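Local coordinates for protein amidohydrolase (Staphylococcus aureus, PDB 3NUR) that is a putative metal-dependent amidohydrolase with a TIM-barrel fold, probably hydrolysing a linear amide in a substrate not yet identified, at residues W224-D227 against V228-A232. Sequence-based numbering, arbitrary orientation. Where two conformers were deposited one is given.
Sequences WHID and VGIHA
Asp227 and His231 close one turn of helix 223-237 through a backbone hydrogen bond, a local i to i+4 contact whose two side chains are joined by a water, in a helix packed against strand 189-192 of the TIM barrel. The water donates to Asp227 OD2 at 2.6 Å and lies 3.1 Å from His231 ND1, linking two groups whose OD2 and ND1 atoms are themselves 5.3 Å apart. The four-residue spacing puts carboxylate and imidazole on the same flank, and matching torsions, with CG anti to the backbone N (chi1 -175° in Asp227, -165° in His231), swing both outward so that the water can join them. Each has a second tie: Asp227 OD2 forms a salt bridge with Arg164, and His231 NE2 accepts a hydrogen bond from the backbone N of Leu170. In the backbone of the same turn, His231 N donates to Asp227 O at 3.0 Å, and Val228, Gly229 and Ile230 bond likewise to Trp224, His225 and Ile226. On another flank Ile226 CG2 lies 3.8 Å from Ile230 CD1 in one of two conformers of Ile230. Val228 turns CG1 back over the preceding turn, 3.4 Å from His225 O. The contact stands beside the metal site: the Trp224 side chain is about 7 Å from the bound calcium ion, and Val228 and His231 pack on Leu191, next to the calcium ligand His192. With Arg164 and the water sharing OD2, the carboxylate is probably stabilised as an anion, and the ring of His231 is held through both nitrogens, ND1 by water and NE2 by the main chain.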
loop_
_atom_site.group_PDB
_atom_site.type_symbol
_atom_site.label_atom_id
_atom_site.label_comp_id
_atom_site.label_asym_id
_atom_site.label_seq_id
_atom_site.Cartn_x
_atom_site.Cartn_y
_atom_site.Cartn_z
ATOM N N TRP A 224 -5.320 8.390 -10.138
ATOM C CA TRP A 224 -5.126 7.041 -9.623
ATOM C C TRP A 224 -5.315 6.933 -8.116
ATOM O O TRP A 224 -5.534 5.842 -7.599
ATOM C CB TRP A 224 -3.906 6.329 -10.217
ATOM C CG TRP A 224 -2.533 6.812 -9.819
ATOM C CD1 TRP A 224 -2.170 7.408 -8.649
ATOM C CD2 TRP A 224 -1.313 6.478 -10.494
ATOM N NE1 TRP A 224 -0.798 7.523 -8.579
ATOM C CE2 TRP A 224 -0.248 6.961 -9.700
ATOM C CE3 TRP A 224 -1.019 5.832 -11.708
ATOM C CZ2 TRP A 224 1.097 6.844 -10.095
ATOM C CZ3 TRP A 224 0.308 5.736 -12.108
ATOM C CH2 TRP A 224 1.351 6.221 -11.301
ATOM N N HIS A 225 -5.314 8.093 -7.439
ATOM C CA HIS A 225 -5.574 8.194 -5.996
ATOM C C HIS A 225 -7.089 8.102 -5.761
ATOM O O HIS A 225 -7.547 7.361 -4.884
ATOM C CB HIS A 225 -4.956 9.492 -5.450
ATOM C CG HIS A 225 -3.466 9.484 -5.629
ATOM N ND1 HIS A 225 -2.666 8.612 -4.919
ATOM C CD2 HIS A 225 -2.693 10.173 -6.506
ATOM C CE1 HIS A 225 -1.426 8.817 -5.359
ATOM N NE2 HIS A 225 -1.393 9.755 -6.307
ATOM N N ILE A 226 -7.875 8.819 -6.587
ATOM C CA ILE A 226 -9.338 8.731 -6.543
ATOM C C ILE A 226 -9.718 7.258 -6.736
ATOM O O ILE A 226 -10.515 6.709 -5.964
ATOM C CB ILE A 226 -9.945 9.601 -7.680
ATOM C CG1 ILE A 226 -9.745 11.103 -7.407
ATOM C CG2 ILE A 226 -11.409 9.228 -7.963
ATOM C CD1 ILE A 226 -10.637 11.756 -6.244
ATOM N N ASP A 227 -9.091 6.613 -7.745
ATOM C CA ASP A 227 -9.356 5.217 -8.070
ATOM C C ASP A 227 -9.125 4.236 -6.900
ATOM O O ASP A 227 -10.012 3.426 -6.582
ATOM C CB ASP A 227 -8.554 4.838 -9.311
ATOM C CG ASP A 227 -8.837 3.461 -9.820
ATOM O OD1 ASP A 227 -9.622 3.340 -10.785
ATOM O OD2 ASP A 227 -8.199 2.502 -9.319
ATOM N N VAL A 228 -7.956 4.319 -6.241
ATOM C CA VAL A 228 -7.665 3.401 -5.132
ATOM C C VAL A 228 -8.585 3.604 -3.914
ATOM O O VAL A 228 -8.948 2.620 -3.268
ATOM C CB VAL A 228 -6.156 3.286 -4.821
ATOM C CG1 VAL A 228 -5.603 4.610 -4.365
ATOM C CG2 VAL A 228 -5.869 2.181 -3.807
ATOM N N GLY A 229 -9.020 4.846 -3.669
ATOM C CA GLY A 229 -9.963 5.140 -2.585
ATOM C C GLY A 229 -11.291 4.454 -2.865
ATOM O O GLY A 229 -11.886 3.834 -1.977
ATOM N N ILE A 230 -11.755 4.537 -4.127
ATOM C CA ILE A 230 -13.012 3.897 -4.544
ATOM C C ILE A 230 -12.882 2.375 -4.384
ATOM O O ILE A 230 -13.801 1.730 -3.862
ATOM C CB ILE A 230 -13.413 4.380 -5.972
ATOM C CG1 ILE A 230 -13.846 5.877 -5.926
ATOM C CG2 ILE A 230 -14.498 3.489 -6.618
ATOM C CD1 ILE A 230 -14.061 6.571 -7.309
ATOM N N HIS A 231 -11.733 1.813 -4.773
ATOM C CA HIS A 231 -11.431 0.391 -4.662
ATOM C C HIS A 231 -11.497 -0.032 -3.183
ATOM O O HIS A 231 -12.179 -0.996 -2.864
ATOM C CB HIS A 231 -10.025 0.104 -5.222
ATOM C CG HIS A 231 -9.745 -1.352 -5.475
ATOM N ND1 HIS A 231 -8.607 -1.742 -6.136
ATOM C CD2 HIS A 231 -10.480 -2.460 -5.185
ATOM C CE1 HIS A 231 -8.672 -3.068 -6.228
ATOM N NE2 HIS A 231 -9.764 -3.545 -5.641
ATOM N N ALA A 232 -10.853 0.723 -2.275
ATOM C CA ALA A 232 -10.903 0.384 -0.855
ATOM C C ALA A 232 -12.358 0.413 -0.334
ATOM O O ALA A 232 -12.724 -0.467 0.426
ATOM C CB ALA A 232 -10.011 1.319 -0.042
HETATM O O HOH W 1 -7.401 0.523 -7.828
#